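Local coordinates for protein N-acetyl-beta-D glucosaminidase (Rhizomucor miehei CAU432, PDB 4ZM6) that binds acetyl-CoA in a GNAT-type region that probably acetylates glucosamine, and probably releases N-acetylglucosamine from beta-linked sugars with its family 3 glycosidase part, at residues I43-N48 and A78-N83; N143-V148 and D190-V195; V230-L235 and V243-P248. All coordinates share one frame; numbering follows the deposited sequence.

Interaction 1: I43-N48 and A78-N83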
loop_
_atom_site.group_PDB
_atom_site.type_symbol
_atom_site.label_atom_id
_atom_site.label_comp_id
_atom_site.label_asym_id
_atom_site.label_seq_id
_atom_site.Cartn_x
_atom_site.Cartn_y
_atom_site.Cartn_z
ATOM N N ILE A 43 -14.760 35.350 -3.303
ATOM C CA ILE A 43 -13.771 34.801 -4.239
ATOM C C ILE A 43 -13.288 35.904 -5.181
ATOM O O ILE A 43 -14.069 36.754 -5.606
ATOM C CB ILE A 43 -14.320 33.588 -5.037
ATOM C CG1 ILE A 43 -13.306 33.137 -6.102
ATOM C CG2 ILE A 43 -15.667 33.905 -5.673
ATOM C CD1 ILE A 43 -13.583 31.771 -6.696
ATOM N N LEU A 44 -11.996 35.879 -5.497
ATOM C CA LEU A 44 -11.366 36.910 -6.316
ATOM C C LEU A 44 -10.690 36.322 -7.556
ATOM O O LEU A 44 -10.296 35.151 -7.572
ATOM C CB LEU A 44 -10.326 37.667 -5.488
ATOM C CG LEU A 44 -10.783 38.253 -4.147
ATOM C CD1 LEU A 44 -9.612 38.939 -3.461
ATOM C CD2 LEU A 44 -11.933 39.227 -4.336
ATOM N N PHE A 45 -10.564 37.147 -8.592
ATOM C CA PHE A 45 -9.899 36.761 -9.838
ATOM C C PHE A 45 -8.937 37.873 -10.253
ATOM O O PHE A 45 -8.861 38.898 -9.580
ATOM C CB PHE A 45 -10.936 36.530 -10.935
ATOM C CG PHE A 45 -11.876 35.390 -10.658
ATOM C CD1 PHE A 45 -12.965 35.557 -9.807
ATOM C CD2 PHE A 45 -11.681 34.152 -11.261
ATOM C CE1 PHE A 45 -13.831 34.508 -9.552
ATOM C CE2 PHE A 45 -12.547 33.100 -11.013
ATOM C CZ PHE A 45 -13.622 33.278 -10.158
ATOM N N SER A 46 -8.216 37.684 -11.359
ATOM C CA SER A 46 -7.291 38.715 -11.865
ATOM C C SER A 46 -7.973 40.073 -12.101
ATOM O O SER A 46 -7.333 41.118 -11.967
ATOM C CB SER A 46 -6.604 38.252 -13.148
ATOM O OG SER A 46 -6.121 36.930 -13.010
ATOM N N ARG A 47 -9.260 40.047 -12.455
ATOM C CA ARG A 47 -10.083 41.255 -12.539
ATOM C C ARG A 47 -9.935 42.110 -11.280
ATOM O O ARG A 47 -9.787 43.330 -11.361
ATOM C CB ARG A 47 -11.559 40.876 -12.703
ATOM C CG ARG A 47 -11.792 39.575 -13.452
ATOM C CD ARG A 47 -12.869 38.744 -12.776
ATOM N NE ARG A 47 -14.218 39.112 -13.183
ATOM C CZ ARG A 47 -15.307 38.811 -12.487
ATOM N NH1 ARG A 47 -15.202 38.147 -11.343
ATOM N NH2 ARG A 47 -16.499 39.181 -12.929
ATOM N N ASN A 48 -9.964 41.452 -10.122
ATOM C CA ASN A 48 -9.903 42.135 -8.825
ATOM C C ASN A 48 -8.482 42.406 -8.318
ATOM O O ASN A 48 -8.270 43.333 -7.534
ATOM C CB ASN A 48 -10.695 41.338 -7.780
ATOM C CG ASN A 48 -12.059 40.888 -8.290
ATOM O OD1 ASN A 48 -12.479 39.756 -8.050
ATOM N ND2 ASN A 48 -12.747 41.768 -9.011
ATOM N N ALA A 78 -11.277 33.937 -0.836
ATOM C CA ALA A 78 -10.658 32.838 -1.564
ATOM C C ALA A 78 -10.104 33.268 -2.920
ATOM O O ALA A 78 -10.357 34.379 -3.379
ATOM C CB ALA A 78 -11.663 31.711 -1.741
ATOM N N VAL A 79 -9.350 32.367 -3.548
ATOM C CA VAL A 79 -8.744 32.619 -4.851
ATOM C C VAL A 79 -8.240 31.311 -5.485
ATOM O O VAL A 79 -7.828 30.391 -4.779
ATOM C CB VAL A 79 -7.582 33.632 -4.728
ATOM C CG1 VAL A 79 -6.375 33.007 -4.043
ATOM C CG2 VAL A 79 -7.190 34.175 -6.092
ATOM N N ASP A 80 -8.282 31.236 -6.813
ATOM C CA ASP A 80 -7.717 30.107 -7.554
ATOM C C ASP A 80 -6.240 30.346 -7.853
ATOM O O ASP A 80 -5.896 30.758 -8.961
ATOM C CB ASP A 80 -8.435 29.923 -8.896
ATOM C CG ASP A 80 -9.718 29.160 -8.779
ATOM O OD1 ASP A 80 -9.683 28.002 -8.319
ATOM O OD2 ASP A 80 -10.759 29.709 -9.183
ATOM N N GLN A 81 -5.365 30.081 -6.891
ATOM C CA GLN A 81 -3.930 30.248 -7.126
ATOM C C GLN A 81 -3.228 28.899 -7.276
ATOM O O GLN A 81 -2.672 28.367 -6.315
ATOM C CB GLN A 81 -3.295 31.088 -6.011
ATOM C CG GLN A 81 -1.824 31.430 -6.232
ATOM C CD GLN A 81 -1.564 32.167 -7.535
ATOM O OE1 GLN A 81 -2.444 32.834 -8.073
ATOM N NE2 GLN A 81 -0.347 32.052 -8.043
ATOM N N GLU A 82 -3.249 28.363 -8.493
ATOM C CA GLU A 82 -2.647 27.062 -8.788
ATOM C C GLU A 82 -1.189 27.168 -9.239
ATOM O O GLU A 82 -0.469 26.169 -9.228
ATOM C CB GLU A 82 -3.476 26.325 -9.837
ATOM C CG GLU A 82 -4.872 25.977 -9.352
ATOM C CD GLU A 82 -5.711 25.277 -10.399
ATOM O OE1 GLU A 82 -6.948 25.391 -10.327
ATOM O OE2 GLU A 82 -5.146 24.608 -11.290
ATOM N N ASN A 83 -0.786 28.368 -9.666
ATOM C CA ASN A 83 0.623 28.769 -9.855
ATOM C C ASN A 83 1.195 28.701 -11.278
ATOM O O ASN A 83 1.842 29.657 -11.727
ATOM C CB ASN A 83 1.574 28.064 -8.871
ATOM C CG ASN A 83 1.316 28.453 -7.431
ATOM O OD1 ASN A 83 1.182 27.593 -6.558
ATOM N ND2 ASN A 83 1.251 29.754 -7.171
#

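Interaction 2: N143-V148 and D190-V195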
loop_
_atom_site.group_PDB
_atom_site.type_symbol
_atom_site.label_atom_id
_atom_site.label_comp_id
_atom_site.label_asym_id
_atom_site.label_seq_id
_atom_site.Cartn_x
_atom_site.Cartn_y
_atom_site.Cartn_z
ATOM N N ASN A 143 -6.592 16.172 -22.750
ATOM C CA ASN A 143 -7.353 16.920 -21.737
ATOM C C ASN A 143 -7.081 18.429 -21.816
ATOM O O ASN A 143 -5.957 18.864 -21.571
ATOM C CB ASN A 143 -7.030 16.404 -20.329
ATOM C CG ASN A 143 -7.901 17.037 -19.252
ATOM O OD1 ASN A 143 -8.458 18.120 -19.430
ATOM N ND2 ASN A 143 -8.003 16.365 -18.114
ATOM N N PRO A 144 -8.113 19.232 -22.147
ATOM C CA PRO A 144 -7.921 20.683 -22.260
ATOM C C PRO A 144 -7.938 21.432 -20.923
ATOM O O PRO A 144 -7.040 22.239 -20.666
ATOM C CB PRO A 144 -9.094 21.129 -23.143
ATOM C CG PRO A 144 -10.159 20.108 -22.922
ATOM C CD PRO A 144 -9.499 18.833 -22.467
ATOM N N VAL A 145 -8.942 21.168 -20.087
ATOM C CA VAL A 145 -9.130 21.928 -18.840
ATOM C C VAL A 145 -8.031 21.630 -17.809
ATOM O O VAL A 145 -7.356 22.551 -17.344
ATOM C CB VAL A 145 -10.559 21.762 -18.240
ATOM C CG1 VAL A 145 -10.897 20.309 -17.912
ATOM C CG2 VAL A 145 -10.743 22.652 -17.013
ATOM N N ILE A 146 -7.848 20.356 -17.465
ATOM C CA ILE A 146 -6.792 19.942 -16.552
ATOM C C ILE A 146 -5.695 19.399 -17.433
ATOM O O ILE A 146 -5.753 18.258 -17.867
ATOM C CB ILE A 146 -7.237 18.819 -15.582
ATOM C CG1 ILE A 146 -8.598 19.124 -14.944
ATOM C CG2 ILE A 146 -6.166 18.579 -14.522
ATOM C CD1 ILE A 146 -8.708 20.485 -14.290
ATOM N N GLY A 147 -4.713 20.224 -17.739
ATOM C CA GLY A 147 -3.599 19.764 -18.538
ATOM C C GLY A 147 -2.440 19.701 -17.596
ATOM O O GLY A 147 -2.304 18.749 -16.830
ATOM N N VAL A 148 -1.637 20.758 -17.621
ATOM C CA VAL A 148 -0.506 20.903 -16.709
ATOM C C VAL A 148 -0.944 21.299 -15.293
ATOM O O VAL A 148 -0.106 21.483 -14.414
ATOM C CB VAL A 148 0.528 21.910 -17.259
ATOM C CG1 VAL A 148 1.099 21.396 -18.569
ATOM C CG2 VAL A 148 -0.078 23.301 -17.443
ATOM N N ASP A 190 -14.078 19.812 -21.944
ATOM C CA ASP A 190 -13.829 20.928 -21.031
ATOM C C ASP A 190 -15.092 21.213 -20.215
ATOM O O ASP A 190 -16.198 21.254 -20.759
ATOM C CB ASP A 190 -13.408 22.171 -21.828
ATOM C CG ASP A 190 -12.830 23.280 -20.951
ATOM O OD1 ASP A 190 -13.170 23.364 -19.756
ATOM O OD2 ASP A 190 -12.033 24.090 -21.469
ATOM N N SER A 191 -14.911 21.416 -18.910
ATOM C CA SER A 191 -16.020 21.657 -17.982
ATOM C C SER A 191 -16.715 23.003 -18.233
ATOM O O SER A 191 -17.922 23.136 -18.012
ATOM C CB SER A 191 -15.513 21.604 -16.533
ATOM O OG SER A 191 -16.536 21.200 -15.637
ATOM N N HIS A 192 -15.945 23.992 -18.685
ATOM C CA HIS A 192 -16.463 25.344 -18.924
ATOM C C HIS A 192 -17.388 25.408 -20.145
ATOM O O HIS A 192 -18.347 26.184 -20.157
ATOM C CB HIS A 192 -15.311 26.347 -19.114
ATOM C CG HIS A 192 -14.367 26.426 -17.950
ATOM N ND1 HIS A 192 -13.176 25.733 -17.911
ATOM C CD2 HIS A 192 -14.432 27.126 -16.792
ATOM C CE1 HIS A 192 -12.552 25.996 -16.777
ATOM N NE2 HIS A 192 -13.293 26.839 -16.079
ATOM N N LEU A 193 -17.096 24.590 -21.157
ATOM C CA LEU A 193 -17.830 24.606 -22.428
ATOM C C LEU A 193 -19.005 23.621 -22.438
ATOM O O LEU A 193 -20.152 24.024 -22.642
ATOM C CB LEU A 193 -16.881 24.289 -23.592
ATOM C CG LEU A 193 -15.574 25.093 -23.661
ATOM C CD1 LEU A 193 -14.631 24.497 -24.696
ATOM C CD2 LEU A 193 -15.849 26.562 -23.954
ATOM N N ASP A 194 -18.709 22.340 -22.210
ATOM C CA ASP A 194 -19.699 21.262 -22.320
ATOM C C ASP A 194 -19.733 20.415 -21.037
ATOM O O ASP A 194 -18.982 20.677 -20.098
ATOM C CB ASP A 194 -19.361 20.384 -23.535
ATOM C CG ASP A 194 -20.584 20.016 -24.364
ATOM O OD1 ASP A 194 -21.665 19.759 -23.784
ATOM O OD2 ASP A 194 -20.453 19.972 -25.608
ATOM N N VAL A 195 -20.614 19.412 -21.000
ATOM C CA VAL A 195 -20.735 18.504 -19.847
ATOM C C VAL A 195 -19.830 17.283 -20.023
ATOM O O VAL A 195 -20.063 16.468 -20.920
ATOM C CB VAL A 195 -22.189 18.018 -19.658
ATOM C CG1 VAL A 195 -22.266 16.923 -18.602
ATOM C CG2 VAL A 195 -23.088 19.181 -19.273
#

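Interaction 3: V230-L235 and V243-P248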
loop_
_atom_site.group_PDB
_atom_site.type_symbol
_atom_site.label_atom_id
_atom_site.label_comp_id
_atom_site.label_asym_id
_atom_site.label_seq_id
_atom_site.Cartn_x
_atom_site.Cartn_y
_atom_site.Cartn_z
ATOM N N VAL A 230 -16.209 19.667 -5.236
ATOM C CA VAL A 230 -16.821 18.738 -6.170
ATOM C C VAL A 230 -17.025 19.437 -7.512
ATOM O O VAL A 230 -17.832 20.360 -7.628
ATOM C CB VAL A 230 -18.173 18.241 -5.630
ATOM C CG1 VAL A 230 -18.736 17.153 -6.528
ATOM C CG2 VAL A 230 -18.014 17.735 -4.203
ATOM N N GLY A 231 -16.293 18.996 -8.528
ATOM C CA GLY A 231 -16.452 19.538 -9.872
ATOM C C GLY A 231 -17.763 19.121 -10.511
ATOM O O GLY A 231 -18.598 18.459 -9.880
ATOM N N HIS A 232 -17.942 19.515 -11.770
ATOM C CA HIS A 232 -19.155 19.205 -12.524
ATOM C C HIS A 232 -18.850 18.173 -13.599
ATOM O O HIS A 232 -18.310 18.510 -14.655
ATOM C CB HIS A 232 -19.726 20.469 -13.163
ATOM C CG HIS A 232 -19.764 21.643 -12.241
ATOM N ND1 HIS A 232 -20.610 21.710 -11.156
ATOM C CD2 HIS A 232 -19.060 22.799 -12.245
ATOM C CE1 HIS A 232 -20.425 22.858 -10.528
ATOM N NE2 HIS A 232 -19.493 23.538 -11.171
ATOM N N MET A 233 -19.187 16.917 -13.315
ATOM C CA MET A 233 -19.046 15.828 -14.282
ATOM C C MET A 233 -20.146 14.783 -14.111
ATOM O O MET A 233 -20.612 14.528 -12.997
ATOM C CB MET A 233 -17.654 15.187 -14.189
ATOM C CG MET A 233 -17.072 15.095 -12.784
ATOM S SD MET A 233 -15.270 15.203 -12.789
ATOM C CE MET A 233 -15.000 16.186 -11.318
ATOM N N LEU A 234 -20.565 14.201 -15.232
ATOM C CA LEU A 234 -21.657 13.237 -15.257
ATOM C C LEU A 234 -21.084 11.838 -15.062
ATOM O O LEU A 234 -20.184 11.416 -15.796
ATOM C CB LEU A 234 -22.410 13.335 -16.594
ATOM C CG LEU A 234 -23.878 12.889 -16.674
ATOM C CD1 LEU A 234 -24.031 11.404 -16.396
ATOM C CD2 LEU A 234 -24.761 13.702 -15.740
ATOM N N LEU A 235 -21.611 11.130 -14.064
ATOM C CA LEU A 235 -21.175 9.771 -13.741
ATOM C C LEU A 235 -22.367 8.817 -13.827
ATOM O O LEU A 235 -23.060 8.591 -12.831
ATOM C CB LEU A 235 -20.549 9.747 -12.344
ATOM C CG LEU A 235 -19.180 10.439 -12.274
ATOM C CD1 LEU A 235 -19.113 11.443 -11.134
ATOM C CD2 LEU A 235 -18.049 9.420 -12.171
ATOM N N VAL A 243 -25.363 16.373 -12.833
ATOM C CA VAL A 243 -23.915 16.497 -12.741
ATOM C C VAL A 243 -23.446 16.292 -11.286
ATOM O O VAL A 243 -24.199 16.545 -10.341
ATOM C CB VAL A 243 -23.467 17.860 -13.342
ATOM C CG1 VAL A 243 -23.315 18.940 -12.275
ATOM C CG2 VAL A 243 -22.190 17.700 -14.144
ATOM N N SER A 244 -22.206 15.827 -11.122
ATOM C CA SER A 244 -21.680 15.369 -9.822
ATOM C C SER A 244 -21.884 16.315 -8.633
ATOM O O SER A 244 -22.157 15.863 -7.519
ATOM C CB SER A 244 -20.189 15.045 -9.946
ATOM O OG SER A 244 -19.472 16.139 -10.494
ATOM N N SER A 245 -21.751 17.618 -8.871
ATOM C CA SER A 245 -21.859 18.626 -7.806
ATOM C C SER A 245 -23.206 18.632 -7.095
ATOM O O SER A 245 -23.286 19.004 -5.926
ATOM C CB SER A 245 -21.605 20.017 -8.376
ATOM O OG SER A 245 -20.435 20.015 -9.171
ATOM N N ILE A 246 -24.255 18.229 -7.809
ATOM C CA ILE A 246 -25.625 18.293 -7.298
ATOM C C ILE A 246 -26.275 16.913 -7.157
ATOM O O ILE A 246 -27.474 16.814 -6.876
ATOM C CB ILE A 246 -26.493 19.217 -8.182
ATOM C CG1 ILE A 246 -26.725 18.593 -9.571
ATOM C CG2 ILE A 246 -25.841 20.594 -8.278
ATOM C CD1 ILE A 246 -27.115 19.573 -10.661
ATOM N N ALA A 247 -25.474 15.860 -7.324
ATOM C CA ALA A 247 -25.932 14.482 -7.157
ATOM C C ALA A 247 -25.590 13.985 -5.752
ATOM O O ALA A 247 -24.418 13.959 -5.384
ATOM C CB ALA A 247 -25.274 13.587 -8.195
ATOM N N PRO A 248 -26.603 13.571 -4.968
ATOM C CA PRO A 248 -26.311 13.050 -3.627
ATOM C C PRO A 248 -25.549 11.716 -3.639
ATOM O O PRO A 248 -24.945 11.350 -2.631
ATOM C CB PRO A 248 -27.702 12.868 -3.011
ATOM C CG PRO A 248 -28.590 12.619 -4.177
ATOM C CD PRO A 248 -28.037 13.466 -5.290
#

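Interaction 1: I43-N48 and A78-N83
L44 and A78 join two parallel strands through their backbones: L44 N donates to A78 O at 3.1 Å, with a bent N-H...O angle of 143°. The same carbonyl oxygen receives a CA-H...O contact from I43 CA at 3.5 Å, so two hydrogens of adjacent residues share one acceptor. A78 is also bonded through its backbone to I42, which continues the pairing toward the strand starts.

Apolar packing follows from the register. I43 and A78 send their side chains to one face, where both touch M18 of the neighbouring strand 17-19; the small alanine offers M18 only a methyl. L44 and V79 face the other way. The chi1 of V79, 72°, sets CG1 between the backbone N and the carbonyl carbon and leaves CG2 anti to the N, where this methyl comes to 3.6 Å from L44 O; V79 also packs on L122 of helix 108-125.

Beyond the strand ends, polar groups take over. The carboxylate of D80 reaches back toward the F45 ring, its OD2 lying obliquely 4.2 Å from F45 CE2 and near I43 CD1. Its principal partners are K179, at OD1, and R88, at OD2, an acid suited to a buried place between two bases. The loop after the first strand is closed by N48, whose OD1 accepts from F45 N at 3.3 Å while its ND2 bonds to the carbonyls of F21 and G23.

Strand 41-44, helix 52-68 and strand 76-79 form a beta-alpha-beta crossover, the repeating unit of the TIM-barrel-type domain of family 3 glycosidases.

Interaction 2: N143-V148 and D190-V195
D190 OD1 is gripped twice by H192 while V145 packs against it from across the contact. H192 N donates to it at 3.0 Å, forming an Asx turn, and reaches it from above the carboxylate plane. The ring adds a His-carboxylate hydrogen bond: H192 ND1 meets the same oxygen at 3.0 Å, on the syn side and 18° out of the carboxylate plane. The two bonds fix both the turn of the carboxylate and the swing of the imidazole. The Asp-Ser-His sequence is consistent with the signature loop of family 3 N-acetylglucosaminidases, in a domain of TIM-barrel type.

The residues suit these places. Aspartate is short enough to curl back on its own loop, and its CG, set anti to the backbone N (chi1 -167°), holds the carboxylate beside V145. Backbone bonding continues the turn, with D194 N donating to D190 O at 3.1 Å. S191 instead sends its hydroxyl to the carbonyl of H232, a weak bond.

The opposing loop, which runs from strand 129-130 toward helix 155-171, contributes an apolar surface. P144 and D190 run alongside one another, pointing opposite ways, with P144 CG 4.0 Å from D190 CB. Of its loop, the branched V145 is the residue most buried by residues 190-195, its CB facing the carboxylate. Behind it N143 closes an Asx motif, OD1 accepting from I146 N, although local crowding in the model makes its details doubtful. N143 ND2 bonds to G185 O, and V145 O is held by R149 NH1. V145 CG2 comes obliquely to the imidazole, 3.8 Å from H192 CE1.

Interaction 3: V230-L235 and V243-P248
S244 and S245 clasp the carbonyl of G231 between them, and this is the most densely bonded part of the contact. Both hydroxyls donate to G231 O, S244 OG at 2.6 Å and S245 OG at 2.5 Å, from opposite faces of the carbonyl plane; lengths this short are doubtful at 2.8 Å resolution. Serine fits both positions because its hydroxyl is one bond from CB and can reach a neighbouring main chain. S244 OG sits between its own backbone N and carbonyl carbon (chi1 53°), which also lets it accept from M233 N at 2.9 Å. S244 N in turn donates to M233 O at 2.8 Å, so M233 and S244 are paired in both directions. G231 O, M233 N and M233 O are thus met by the two serine hydroxyls and the S244 amide.

Around this polar centre the valines fill in. V230 CG1 rests 3.7 Å from S245 CA, and V243 sets CG2 over the H232-M233 peptide and CG1 at the edge of the H232 ring. That ring points NE2 away to C269 O. G231, having no side chain, lets M233 CE lie 3.9 Å from its CA.

The other end is looser. L234, partly exposed, and L235 meet residues 243-248 through single methyls, L235 CD1 lying 3.9 Å from S244 CB.

With I246 N bonded to V243 O, residues 243-246 make a beta-turn, folded back on the chain just past strand 227-230: one of the loops that follow barrel strands in a TIM-barrel-type domain.

All three interactions lie in the family 3 glycosidase region, away from the acetyl-CoA pocket, which is lined by residues between 520 and 676. Interactions 2 and 3 are neighbours, their centres about 15 Å apart, and they touch: V195 CG1 packs 4.1 Å from L234 CB, and H184 lies against both S191 and M233. Interaction 1 stands farther off, its centre about 18 Å from that of interaction 2 and about 23 Å from that of interaction 3. R149 connects the first two, since it bridges to E82 of one and to the carbonyl of V145 in the other. Interactions 1 and 3 do not touch, their nearest atoms being about 11 Å apart.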